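Enoyl-CoA hydratase carB homologue (Streptomyces cattleya, PDB 5O34) probably acts as a crotonase-superfamily lyase in thienamycin biosynthesis, as a homologue of the carbapenem-pathway enzyme CarB. Local coordinates at residues E76-M81 and Y132-A137; V90-L95 and E235-I240; C160-L165 and S250-V255; M199-L204 and L215-L220. All coordinates share one frame; numbering follows the deposited sequence.

Interaction 1 of 4, residues E76-M81 and Y132-A137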
loop_
_atom_site.group_PDB
_atom_site.type_symbol
_atom_site.label_atom_id
_atom_site.label_comp_id
_atom_site.label_asym_id
_atom_site.label_seq_id
_atom_site.Cartn_x
_atom_site.Cartn_y
_atom_site.Cartn_z
ATOM N N GLU A 76 -9.141 -25.513 15.770
ATOM C CA GLU A 76 -8.129 -25.816 16.784
ATOM C C GLU A 76 -7.081 -24.702 16.838
ATOM O O GLU A 76 -6.740 -24.242 17.932
ATOM C CB GLU A 76 -7.472 -27.180 16.532
ATOM C CG GLU A 76 -7.064 -27.878 17.820
ATOM C CD GLU A 76 -5.800 -28.718 17.764
ATOM O OE1 GLU A 76 -5.686 -29.569 16.852
ATOM O OE2 GLU A 76 -4.945 -28.558 18.666
ATOM N N LEU A 77 -6.627 -24.228 15.652
ATOM C CA LEU A 77 -5.667 -23.129 15.522
ATOM C C LEU A 77 -6.247 -21.836 16.087
ATOM O O LEU A 77 -5.553 -21.135 16.825
ATOM C CB LEU A 77 -5.189 -22.960 14.060
ATOM C CG LEU A 77 -4.026 -21.971 13.805
ATOM C CD1 LEU A 77 -2.823 -22.239 14.712
ATOM C CD2 LEU A 77 -3.597 -21.997 12.353
ATOM N N THR A 78 -7.538 -21.565 15.793
ATOM C CA THR A 78 -8.317 -20.418 16.290
ATOM C C THR A 78 -8.386 -20.452 17.830
ATOM O O THR A 78 -8.101 -19.435 18.480
ATOM C CB THR A 78 -9.717 -20.429 15.645
ATOM O OG1 THR A 78 -9.580 -20.379 14.230
ATOM C CG2 THR A 78 -10.601 -19.290 16.117
ATOM N N ALA A 79 -8.750 -21.627 18.402
ATOM C CA ALA A 79 -8.832 -21.830 19.854
ATOM C C ALA A 79 -7.458 -21.651 20.495
ATOM O O ALA A 79 -7.362 -20.971 21.521
ATOM C CB ALA A 79 -9.397 -23.202 20.170
ATOM N N LEU A 80 -6.386 -22.193 19.859
ATOM C CA LEU A 80 -5.007 -22.040 20.348
ATOM C C LEU A 80 -4.603 -20.572 20.404
ATOM O O LEU A 80 -4.131 -20.112 21.448
ATOM C CB LEU A 80 -4.007 -22.853 19.518
ATOM C CG LEU A 80 -2.513 -22.644 19.856
ATOM C CD1 LEU A 80 -2.182 -23.117 21.285
ATOM C CD2 LEU A 80 -1.618 -23.310 18.816
ATOM N N MET A 81 -4.854 -19.823 19.309
ATOM C CA MET A 81 -4.565 -18.388 19.236
ATOM C C MET A 81 -5.240 -17.638 20.373
ATOM O O MET A 81 -4.615 -16.762 20.975
ATOM C CB MET A 81 -4.961 -17.791 17.871
ATOM C CG MET A 81 -4.086 -18.250 16.702
ATOM S SD MET A 81 -2.290 -18.317 16.985
ATOM C CE MET A 81 -1.922 -16.659 17.096
ATOM N N TYR A 132 -8.629 -16.159 10.377
ATOM C CA TYR A 132 -7.909 -14.957 9.928
ATOM C C TYR A 132 -8.122 -13.770 10.864
ATOM O O TYR A 132 -7.158 -13.061 11.169
ATOM C CB TYR A 132 -8.254 -14.578 8.479
ATOM C CG TYR A 132 -7.996 -15.652 7.441
ATOM C CD1 TYR A 132 -7.034 -16.644 7.648
ATOM C CD2 TYR A 132 -8.652 -15.630 6.216
ATOM C CE1 TYR A 132 -6.775 -17.618 6.682
ATOM C CE2 TYR A 132 -8.377 -16.580 5.233
ATOM C CZ TYR A 132 -7.455 -17.583 5.481
ATOM O OH TYR A 132 -7.234 -18.556 4.543
ATOM N N THR A 133 -9.368 -13.580 11.359
ATOM C CA THR A 133 -9.679 -12.480 12.275
ATOM C C THR A 133 -9.006 -12.643 13.627
ATOM O O THR A 133 -8.529 -11.637 14.154
ATOM C CB THR A 133 -11.191 -12.204 12.417
ATOM O OG1 THR A 133 -11.894 -13.404 12.753
ATOM C CG2 THR A 133 -11.794 -11.559 11.165
ATOM N N THR A 134 -8.922 -13.883 14.180
ATOM C CA THR A 134 -8.303 -14.097 15.501
ATOM C C THR A 134 -6.766 -13.900 15.420
ATOM O O THR A 134 -6.229 -13.112 16.202
ATOM C CB THR A 134 -8.764 -15.423 16.174
ATOM O OG1 THR A 134 -8.369 -15.421 17.545
ATOM C CG2 THR A 134 -8.187 -16.662 15.523
ATOM N N VAL A 135 -6.083 -14.541 14.441
ATOM C CA VAL A 135 -4.629 -14.415 14.239
ATOM C C VAL A 135 -4.218 -12.926 14.164
ATOM O O VAL A 135 -3.214 -12.541 14.762
ATOM C CB VAL A 135 -4.134 -15.229 13.009
ATOM C CG1 VAL A 135 -2.652 -14.973 12.715
ATOM C CG2 VAL A 135 -4.377 -16.723 13.209
ATOM N N ALA A 136 -5.028 -12.099 13.475
ATOM C CA ALA A 136 -4.809 -10.661 13.305
ATOM C C ALA A 136 -5.328 -9.803 14.473
ATOM O O ALA A 136 -4.803 -8.705 14.685
ATOM C CB ALA A 136 -5.436 -10.196 11.999
ATOM N N ALA A 137 -6.342 -10.284 15.230
ATOM C CA ALA A 137 -6.910 -9.489 16.338
ATOM C C ALA A 137 -6.298 -9.741 17.733
ATOM O O ALA A 137 -6.498 -8.897 18.607
ATOM C CB ALA A 137 -8.423 -9.638 16.400
#

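Interaction 2 of 4, residues V90-L95 and E235-I240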
loop_
_atom_site.group_PDB
_atom_site.type_symbol
_atom_site.label_atom_id
_atom_site.label_comp_id
_atom_site.label_asym_id
_atom_site.label_seq_id
_atom_site.Cartn_x
_atom_site.Cartn_y
_atom_site.Cartn_z
ATOM N N VAL A 90 3.007 -15.804 28.015
ATOM C CA VAL A 90 3.312 -15.752 26.580
ATOM C C VAL A 90 3.412 -14.284 26.126
ATOM O O VAL A 90 2.504 -13.489 26.394
ATOM C CB VAL A 90 2.256 -16.545 25.750
ATOM C CG1 VAL A 90 2.493 -16.408 24.245
ATOM C CG2 VAL A 90 2.226 -18.016 26.153
ATOM N N ARG A 91 4.518 -13.930 25.453
ATOM C CA ARG A 91 4.742 -12.579 24.933
ATOM C C ARG A 91 4.919 -12.558 23.410
ATOM O O ARG A 91 4.665 -11.527 22.785
ATOM C CB ARG A 91 5.884 -11.868 25.664
ATOM C CG ARG A 91 5.408 -11.238 26.976
ATOM C CD ARG A 91 6.502 -10.550 27.791
ATOM N NE ARG A 91 7.664 -11.405 28.042
ATOM C CZ ARG A 91 7.705 -12.412 28.911
ATOM N NH1 ARG A 91 6.628 -12.732 29.621
ATOM N NH2 ARG A 91 8.814 -13.119 29.063
ATOM N N CYS A 92 5.293 -13.707 22.813
ATOM C CA CYS A 92 5.444 -13.868 21.368
ATOM C C CYS A 92 5.073 -15.276 20.931
ATOM O O CYS A 92 5.331 -16.234 21.658
ATOM C CB CYS A 92 6.847 -13.490 20.901
ATOM S SG CYS A 92 6.961 -13.117 19.123
ATOM N N VAL A 93 4.477 -15.394 19.730
ATOM C CA VAL A 93 4.044 -16.658 19.113
ATOM C C VAL A 93 4.834 -16.895 17.816
ATOM O O VAL A 93 5.018 -15.961 17.035
ATOM C CB VAL A 93 2.519 -16.651 18.817
ATOM C CG1 VAL A 93 2.044 -17.988 18.271
ATOM C CG2 VAL A 93 1.704 -16.240 20.043
ATOM N N VAL A 94 5.286 -18.146 17.585
ATOM C CA VAL A 94 5.989 -18.545 16.373
ATOM C C VAL A 94 5.202 -19.684 15.725
ATOM O O VAL A 94 5.088 -20.761 16.310
ATOM C CB VAL A 94 7.486 -18.924 16.609
ATOM C CG1 VAL A 94 8.168 -19.375 15.311
ATOM C CG2 VAL A 94 8.258 -17.771 17.238
ATOM N N LEU A 95 4.639 -19.428 14.534
ATOM C CA LEU A 95 3.930 -20.400 13.710
ATOM C C LEU A 95 4.969 -20.990 12.775
ATOM O O LEU A 95 5.660 -20.251 12.067
ATOM C CB LEU A 95 2.811 -19.737 12.902
ATOM C CG LEU A 95 1.385 -19.962 13.379
ATOM C CD1 LEU A 95 0.410 -19.208 12.493
ATOM C CD2 LEU A 95 1.030 -21.455 13.411
ATOM N N GLU A 235 15.316 -16.272 17.761
ATOM C CA GLU A 235 16.130 -15.107 18.144
ATOM C C GLU A 235 15.248 -13.854 18.073
ATOM O O GLU A 235 15.248 -13.059 19.014
ATOM C CB GLU A 235 17.368 -14.954 17.237
ATOM C CG GLU A 235 18.229 -13.748 17.586
ATOM C CD GLU A 235 19.466 -13.495 16.744
ATOM O OE1 GLU A 235 19.737 -14.273 15.797
ATOM O OE2 GLU A 235 20.173 -12.504 17.043
ATOM N N LEU A 236 14.468 -13.710 16.981
ATOM C CA LEU A 236 13.546 -12.583 16.824
ATOM C C LEU A 236 12.417 -12.647 17.859
ATOM O O LEU A 236 12.077 -11.614 18.443
ATOM C CB LEU A 236 13.001 -12.471 15.383
ATOM C CG LEU A 236 11.946 -11.374 15.116
ATOM C CD1 LEU A 236 12.498 -9.966 15.365
ATOM C CD2 LEU A 236 11.409 -11.492 13.727
ATOM N N ALA A 237 11.875 -13.857 18.115
ATOM C CA ALA A 237 10.831 -14.070 19.133
ATOM C C ALA A 237 11.326 -13.634 20.518
ATOM O O ALA A 237 10.581 -12.993 21.258
ATOM C CB ALA A 237 10.412 -15.525 19.157
ATOM N N ARG A 238 12.611 -13.922 20.822
ATOM C CA ARG A 238 13.302 -13.550 22.057
ATOM C C ARG A 238 13.398 -12.021 22.184
ATOM O O ARG A 238 13.112 -11.488 23.258
ATOM C CB ARG A 238 14.700 -14.194 22.093
ATOM C CG ARG A 238 15.046 -14.841 23.425
ATOM C CD ARG A 238 16.176 -15.846 23.295
ATOM N NE ARG A 238 15.723 -17.142 22.780
ATOM C CZ ARG A 238 16.274 -17.778 21.749
ATOM N NH1 ARG A 238 17.301 -17.240 21.097
ATOM N NH2 ARG A 238 15.805 -18.954 21.363
ATOM N N THR A 239 13.759 -11.316 21.080
ATOM C CA THR A 239 13.835 -9.844 21.042
ATOM C C THR A 239 12.445 -9.223 21.332
ATOM O O THR A 239 12.336 -8.345 22.197
ATOM C CB THR A 239 14.433 -9.370 19.702
ATOM O OG1 THR A 239 15.747 -9.919 19.541
ATOM C CG2 THR A 239 14.491 -7.841 19.589
ATOM N N ILE A 240 11.392 -9.709 20.626
ATOM C CA ILE A 240 10.008 -9.241 20.805
ATOM C C ILE A 240 9.560 -9.495 22.242
ATOM O O ILE A 240 9.044 -8.580 22.886
ATOM C CB ILE A 240 9.008 -9.811 19.754
ATOM C CG1 ILE A 240 9.476 -9.509 18.302
ATOM C CG2 ILE A 240 7.606 -9.249 20.008
ATOM C CD1 ILE A 240 8.742 -10.263 17.181
#

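Interaction 3 of 4, residues C160-L165 and S250-V255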
loop_
_atom_site.group_PDB
_atom_site.type_symbol
_atom_site.label_atom_id
_atom_site.label_comp_id
_atom_site.label_asym_id
_atom_site.label_seq_id
_atom_site.Cartn_x
_atom_site.Cartn_y
_atom_site.Cartn_z
ATOM N N CYS A 160 -1.581 -12.978 7.927
ATOM C CA CYS A 160 -2.266 -12.457 9.119
ATOM C C CYS A 160 -1.259 -12.189 10.246
ATOM O O CYS A 160 -1.577 -11.468 11.207
ATOM C CB CYS A 160 -3.362 -13.410 9.582
ATOM S SG CYS A 160 -4.677 -13.680 8.379
ATOM N N CYS A 161 -0.044 -12.777 10.115
ATOM C CA CYS A 161 1.070 -12.655 11.066
ATOM C C CYS A 161 1.836 -11.339 10.871
ATOM O O CYS A 161 1.862 -10.791 9.767
ATOM C CB CYS A 161 2.001 -13.866 10.978
ATOM S SG CYS A 161 1.163 -15.465 11.159
ATOM N N ASP A 162 2.467 -10.846 11.946
ATOM C CA ASP A 162 3.227 -9.596 11.966
ATOM C C ASP A 162 4.605 -9.672 11.326
ATOM O O ASP A 162 5.186 -8.623 11.061
ATOM C CB ASP A 162 3.384 -9.098 13.406
ATOM C CG ASP A 162 2.082 -9.078 14.158
ATOM O OD1 ASP A 162 1.366 -8.054 14.073
ATOM O OD2 ASP A 162 1.729 -10.119 14.749
ATOM N N TYR A 163 5.161 -10.884 11.133
ATOM C CA TYR A 163 6.502 -11.053 10.576
ATOM C C TYR A 163 6.608 -12.402 9.905
ATOM O O TYR A 163 6.412 -13.432 10.542
ATOM C CB TYR A 163 7.572 -10.906 11.681
ATOM C CG TYR A 163 8.939 -10.427 11.219
ATOM C CD1 TYR A 163 9.357 -9.116 11.448
ATOM C CD2 TYR A 163 9.850 -11.309 10.637
ATOM C CE1 TYR A 163 10.635 -8.686 11.076
ATOM C CE2 TYR A 163 11.124 -10.887 10.254
ATOM C CZ TYR A 163 11.514 -9.577 10.481
ATOM O OH TYR A 163 12.774 -9.173 10.110
ATOM N N ARG A 164 6.888 -12.394 8.604
ATOM C CA ARG A 164 7.056 -13.616 7.836
ATOM C C ARG A 164 8.533 -13.801 7.525
ATOM O O ARG A 164 9.156 -12.967 6.863
ATOM C CB ARG A 164 6.191 -13.599 6.569
ATOM C CG ARG A 164 4.698 -13.579 6.881
ATOM C CD ARG A 164 3.843 -13.351 5.650
ATOM N NE ARG A 164 3.984 -12.003 5.095
ATOM C CZ ARG A 164 3.344 -10.926 5.534
ATOM N NH1 ARG A 164 2.520 -11.012 6.573
ATOM N NH2 ARG A 164 3.527 -9.754 4.945
ATOM N N LEU A 165 9.102 -14.864 8.078
ATOM C CA LEU A 165 10.495 -15.227 7.899
ATOM C C LEU A 165 10.552 -16.413 6.957
ATOM O O LEU A 165 9.947 -17.457 7.221
ATOM C CB LEU A 165 11.116 -15.548 9.255
ATOM C CG LEU A 165 12.604 -15.877 9.297
ATOM C CD1 LEU A 165 13.463 -14.674 8.922
ATOM C CD2 LEU A 165 12.982 -16.352 10.663
ATOM N N SER A 250 -0.516 -3.183 23.546
ATOM C CA SER A 250 -1.442 -2.050 23.420
ATOM C C SER A 250 -1.352 -1.474 21.992
ATOM O O SER A 250 -2.112 -0.565 21.655
ATOM C CB SER A 250 -1.107 -0.950 24.426
ATOM O OG SER A 250 -1.195 -1.394 25.769
ATOM N N THR A 251 -0.406 -1.985 21.171
ATOM C CA THR A 251 -0.146 -1.528 19.798
ATOM C C THR A 251 -0.669 -2.515 18.745
ATOM O O THR A 251 -1.447 -2.117 17.880
ATOM C CB THR A 251 1.359 -1.194 19.615
ATOM O OG1 THR A 251 1.750 -0.202 20.566
ATOM C CG2 THR A 251 1.682 -0.689 18.218
ATOM N N ARG A 252 -0.221 -3.785 18.818
ATOM C CA ARG A 252 -0.554 -4.873 17.895
ATOM C C ARG A 252 -2.061 -4.949 17.534
ATOM O O ARG A 252 -2.371 -4.940 16.336
ATOM C CB ARG A 252 -0.026 -6.218 18.435
ATOM C CG ARG A 252 0.318 -7.247 17.363
ATOM C CD ARG A 252 -0.785 -8.260 17.190
ATOM N NE ARG A 252 -0.481 -9.203 16.119
ATOM C CZ ARG A 252 -1.323 -10.121 15.660
ATOM N NH1 ARG A 252 -2.538 -10.240 16.181
ATOM N NH2 ARG A 252 -0.957 -10.930 14.676
ATOM N N PRO A 253 -3.016 -4.965 18.508
ATOM C CA PRO A 253 -4.436 -5.048 18.121
ATOM C C PRO A 253 -5.046 -3.759 17.557
ATOM O O PRO A 253 -5.978 -3.851 16.759
ATOM C CB PRO A 253 -5.130 -5.501 19.407
ATOM C CG PRO A 253 -4.283 -4.973 20.485
ATOM C CD PRO A 253 -2.870 -4.991 19.981
ATOM N N ARG A 254 -4.528 -2.574 17.942
ATOM C CA ARG A 254 -5.047 -1.288 17.441
ATOM C C ARG A 254 -4.584 -1.025 15.996
ATOM O O ARG A 254 -5.395 -0.668 15.136
ATOM C CB ARG A 254 -4.683 -0.122 18.378
ATOM C CG ARG A 254 -4.830 -0.482 19.849
ATOM C CD ARG A 254 -5.341 0.647 20.727
ATOM N NE ARG A 254 -4.860 0.510 22.108
ATOM C CZ ARG A 254 -5.345 -0.349 23.004
ATOM N NH1 ARG A 254 -6.341 -1.167 22.680
ATOM N NH2 ARG A 254 -4.831 -0.405 24.225
ATOM N N VAL A 255 -3.290 -1.254 15.732
ATOM C CA VAL A 255 -2.649 -1.116 14.424
ATOM C C VAL A 255 -3.271 -2.098 13.379
ATOM O O VAL A 255 -3.388 -1.755 12.200
ATOM C CB VAL A 255 -1.112 -1.275 14.608
ATOM C CG1 VAL A 255 -0.419 -1.751 13.344
ATOM C CG2 VAL A 255 -0.475 0.019 15.119
#

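Interaction 4 of 4, residues M199-L204 and L215-L220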
loop_
_atom_site.group_PDB
_atom_site.type_symbol
_atom_site.label_atom_id
_atom_site.label_comp_id
_atom_site.label_asym_id
_atom_site.label_seq_id
_atom_site.Cartn_x
_atom_site.Cartn_y
_atom_site.Cartn_z
ATOM N N MET A 199 -0.318 -7.999 -5.737
ATOM C CA MET A 199 -1.530 -8.798 -5.588
ATOM C C MET A 199 -2.051 -9.236 -6.975
ATOM O O MET A 199 -2.258 -10.433 -7.213
ATOM C CB MET A 199 -2.597 -7.985 -4.839
ATOM C CG MET A 199 -3.927 -8.720 -4.658
ATOM S SD MET A 199 -5.143 -8.452 -5.977
ATOM C CE MET A 199 -5.513 -6.664 -5.766
ATOM N N GLN A 200 -2.232 -8.255 -7.883
ATOM C CA GLN A 200 -2.756 -8.442 -9.240
ATOM C C GLN A 200 -1.870 -9.326 -10.082
ATOM O O GLN A 200 -2.380 -10.181 -10.802
ATOM C CB GLN A 200 -2.982 -7.100 -9.914
ATOM C CG GLN A 200 -4.230 -6.388 -9.403
ATOM C CD GLN A 200 -4.260 -4.905 -9.708
ATOM O OE1 GLN A 200 -3.235 -4.239 -9.922
ATOM N NE2 GLN A 200 -5.439 -4.337 -9.672
ATOM N N ARG A 201 -0.547 -9.160 -9.957
ATOM C CA ARG A 201 0.425 -9.982 -10.671
ATOM C C ARG A 201 0.292 -11.445 -10.195
ATOM O O ARG A 201 0.223 -12.349 -11.025
ATOM C CB ARG A 201 1.851 -9.471 -10.424
ATOM C CG ARG A 201 2.223 -8.186 -11.149
ATOM C CD ARG A 201 3.613 -7.704 -10.748
ATOM N NE ARG A 201 4.650 -8.701 -11.053
ATOM C CZ ARG A 201 5.787 -8.850 -10.372
ATOM N NH1 ARG A 201 6.059 -8.063 -9.337
ATOM N NH2 ARG A 201 6.657 -9.791 -10.719
ATOM N N MET A 202 0.177 -11.660 -8.871
ATOM C CA MET A 202 0.045 -12.990 -8.272
ATOM C C MET A 202 -1.240 -13.718 -8.642
ATOM O O MET A 202 -1.167 -14.877 -9.046
ATOM C CB MET A 202 0.211 -12.933 -6.754
ATOM C CG MET A 202 1.629 -12.767 -6.327
ATOM S SD MET A 202 1.827 -13.063 -4.570
ATOM C CE MET A 202 2.140 -14.864 -4.565
ATOM N N LEU A 203 -2.404 -13.055 -8.511
ATOM C CA LEU A 203 -3.709 -13.658 -8.825
ATOM C C LEU A 203 -3.874 -14.005 -10.290
ATOM O O LEU A 203 -4.397 -15.074 -10.603
ATOM C CB LEU A 203 -4.903 -12.758 -8.400
ATOM C CG LEU A 203 -5.199 -12.453 -6.907
ATOM C CD1 LEU A 203 -6.696 -12.337 -6.670
ATOM C CD2 LEU A 203 -4.610 -13.485 -5.955
ATOM N N LEU A 204 -3.435 -13.107 -11.190
ATOM C CA LEU A 204 -3.629 -13.259 -12.633
ATOM C C LEU A 204 -2.616 -14.141 -13.348
ATOM O O LEU A 204 -2.974 -14.723 -14.376
ATOM C CB LEU A 204 -3.719 -11.888 -13.323
ATOM C CG LEU A 204 -4.843 -10.956 -12.856
ATOM C CD1 LEU A 204 -4.726 -9.605 -13.529
ATOM C CD2 LEU A 204 -6.233 -11.570 -13.044
ATOM N N LEU A 215 10.632 -11.137 -0.802
ATOM C CA LEU A 215 11.218 -10.173 0.120
ATOM C C LEU A 215 11.166 -8.747 -0.441
ATOM O O LEU A 215 10.782 -7.819 0.288
ATOM C CB LEU A 215 12.663 -10.575 0.487
ATOM C CG LEU A 215 13.482 -9.581 1.334
ATOM C CD1 LEU A 215 12.908 -9.415 2.747
ATOM C CD2 LEU A 215 14.928 -9.990 1.379
ATOM N N ALA A 216 11.544 -8.582 -1.723
ATOM C CA ALA A 216 11.548 -7.290 -2.420
ATOM C C ALA A 216 10.135 -6.680 -2.465
ATOM O O ALA A 216 9.962 -5.495 -2.157
ATOM C CB ALA A 216 12.099 -7.460 -3.832
ATOM N N ASP A 217 9.125 -7.528 -2.757
ATOM C CA ASP A 217 7.718 -7.157 -2.894
ATOM C C ASP A 217 6.940 -6.987 -1.573
ATOM O O ASP A 217 5.846 -6.424 -1.604
ATOM C CB ASP A 217 7.011 -8.144 -3.837
ATOM C CG ASP A 217 7.512 -8.050 -5.283
ATOM O OD1 ASP A 217 8.068 -6.994 -5.656
ATOM O OD2 ASP A 217 7.316 -9.018 -6.050
ATOM N N GLY A 218 7.517 -7.381 -0.439
ATOM C CA GLY A 218 6.872 -7.242 0.870
ATOM C C GLY A 218 6.072 -8.446 1.342
ATOM O O GLY A 218 5.338 -8.355 2.320
ATOM N N LEU A 219 6.205 -9.582 0.669
ATOM C CA LEU A 219 5.526 -10.816 1.056
ATOM C C LEU A 219 6.265 -11.541 2.182
ATOM O O LEU A 219 5.656 -12.307 2.931
ATOM C CB LEU A 219 5.324 -11.707 -0.158
ATOM C CG LEU A 219 4.404 -11.141 -1.237
ATOM C CD1 LEU A 219 4.537 -11.927 -2.507
ATOM C CD2 LEU A 219 2.971 -11.114 -0.770
ATOM N N LEU A 220 7.582 -11.288 2.297
ATOM C CA LEU A 220 8.449 -11.759 3.382
ATOM C C LEU A 220 9.065 -10.527 4.017
ATOM O O LEU A 220 9.378 -9.567 3.315
ATOM C CB LEU A 220 9.566 -12.698 2.894
ATOM C CG LEU A 220 9.159 -14.069 2.339
ATOM C CD1 LEU A 220 10.375 -14.835 1.886
ATOM C CD2 LEU A 220 8.352 -14.894 3.343
#

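Interaction 1 of 4, residues E76-M81 and Y132-A137
Thr-78 and Met-81 on helix 71-86 pack against Thr-134 and Val-135 on helix 120-137, joining two helices of the crotonase fold. Each helix connects neighbouring parallel strands of the large sheet, so this is the meeting of two successive beta-alpha-beta crossovers. The segments run nearly parallel, with their axes 23° apart and 9.2 Å at closest approach.

All the packing across the interface is apolar. The closest touch is methyl on methyl, with Thr-78 CG2 lying 3.6 Å from Thr-134 CG2. Thr-78 puts this methyl anti to its backbone N, while Thr-134 tucks its own methyl between its N and carbonyl carbon. Thr-134 CG2 is thereby also brought close to the helix backbone opposite, 3.8 Å from Thr-78 CA. One turn further along, Thr-134 CG2 meets Met-81 CB at 4.1 Å. Beyond CB the methionine chain is bent at both chi2 and chi3, and its CG, not its sulfur, is the atom that rests on the valine.

Hydrogen bonding takes no part in holding the two segments together. The hydroxyl of Thr-78 is used inside its own helix, where OG1 bonds to Met-74 O, and this leaves the methyl for the neighbouring helix. Outside the pair, Leu-131 also touches Thr-78 and Leu-77, and Ala-136 leans on Phe-259 and Val-260 of helix 252-273, so helix 120-137 is flanked by helices. The Val-135 contact is made by one branch: CG2, beside the backbone N, sits 3.8 Å from Met-81 CG.

Interaction 2 of 4, residues V90-L95 and E235-I240
Cys-92, at the start of strand 92-96, points its side chain at Ala-237 and Ile-240 of helix 229-242. This is an alpha/beta layer contact of the crotonase fold: the helix packs on a face of the large sheet and runs nearly antiparallel to the strand, at 161°, with 8.3 Å between the segment axes. The other face of the same strand is covered by helix 71-86, which takes Val-93 and Leu-95.

Cys-92 CB lies 3.8 Å from Ala-237 O and so rests against the helix backbone. The next atom is the sulfur. With SG anti to the backbone N (chi1 -160°), it reaches forward into the isoleucine. Cys-92 SG touches that side chain along much of its length: Ile-240 CB at 3.9 Å, CG2 at 4.0 Å and CD1 at 3.9 Å. Ala-237 CB stands a little farther from Cys-92 SG, at 4.2 Å. The sulfur is thus packed by carbon, and across the two segments it makes no hydrogen bond.

Ile-143 of the adjacent strand 142-146 touches Cys-92, Ala-237 and Ile-240 alike, continuing the same apolar layer. At the edge of the contact Arg-91 NE bonds to Ser-241 O near the end of the helix. Another chain adjoins this layer: Ile-240 packs on Leu-204, and Leu-236 on Thr-205, of the second subunit. Two residues along the strand, the methyl of the small alanine fits against one valine branch, with Ala-237 CB 3.7 Å from Val-94 CG2.

Interaction 3 of 4, residues C160-L165 and S250-V255
Asp-162 and Arg-252 form a buried salt bridge that carries nearly the whole contact between these two segments. The arginine grips side-on, and both of its nitrogens go to one oxygen: Arg-252 NE and NH2 each lie 2.8 Å from Asp-162 OD2. That oxygen sits close to the guanidinium plane, yet the carboxylate is turned 61° against it. The bond from NE uses the syn lone pair of OD2, while NH2 arrives on the same syn side but 30° out of the carboxylate plane. Because one acceptor is shared, neither bond is straight; the angle at the NE hydrogen is 144°. Backbone and chi1 lay Arg-252 CG 3.5 Å from Asp-162 OD1, and the bend at chi2 turns the guanidinium toward OD2.

Away from this pair the contact is loose. The nearest backbones, at Asp-162 CA and Arg-252 CA, are 8.5 Å apart, and Cys-160 O stays 3.6 Å from Arg-252 NH2. Ser-250 and Arg-254 are partly exposed, while Thr-251 is buried against the second subunit, where Cys-183 N of that chain bonds to its OG1.

More partners fix the two charged groups. Val-142 N also donates to Asp-162 OD2, giving it three N-H donors, while Arg-252 NH2 reaches Val-135 O and NH1 reaches Ile-138 O, at the end of helix 120-137. The result is a side-on ion pair, two nitrogens on one oxygen, that ties the root of strand 163-167 and the end of helix 120-137 to the start of helix 252-273, the long C-terminal helix of this crotonase fold.

Interaction 4 of 4, residues M199-L204 and L215-L220
Met-202 and Leu-219 meet tip to tip, SD of the methionine 3.6 Å from CD1 of the leucine. Beside them Arg-201 approaches Asp-217, but only as a long ion pair: Arg-201 NH1 lies 3.6 Å from Asp-217 OD2, and the guanidinium and carboxylate planes stand 89° apart.

The second shell borders both contacts. Trp-209 touches Arg-201, Met-202 and Leu-219, and its NE1 hydrogen-bonds Asp-217 OD2, so the aspartate's firmer partner is the indole and not the arginine. The backbone of the second segment turns just there: helix 211-217 ends in a Schellman motif, with Gly-218 at a phi of 93°, and Leu-219 beyond it is directed back at helix 196-205. Arg-164 NE holds the turn by a bond to Leu-219 O.

Farther out lie two neighbouring chains. Gly-218 O is bonded by Thr-197 OG1 of the second subunit, and Gln-200 OE1 by His-221 NE2 of the third, which places this helix-turn pairing at the trimer interfaces. With no hydrogen bond across the segments, the contact rests on the sulfur-methyl packing, and the arginine probably adds a diffuse electrostatic pull.

In the fold
Interactions 1, 2 and 3 cluster around the large sheet, their centres 12 to 16 Å apart, and all three touch. Helices 71-86 and 120-137 of interaction 1 lie on one side of strand 92-96, helix 229-242 of interaction 2 on the other. Along the chain interaction 2 crosses both interaction 1 and interaction 3, while interaction 1 closes before interaction 3 opens; such interleaving ties distant parts of the sequence into one layered core. Interaction 4 is nested within the loops of interactions 2 and 3, its centre 24 Å from that of interaction 1, and it joins interaction 3 through Arg-164. Interactions 2, 3 and 4 touch the second subunit, and 4 the third, bordering the trimer interfaces.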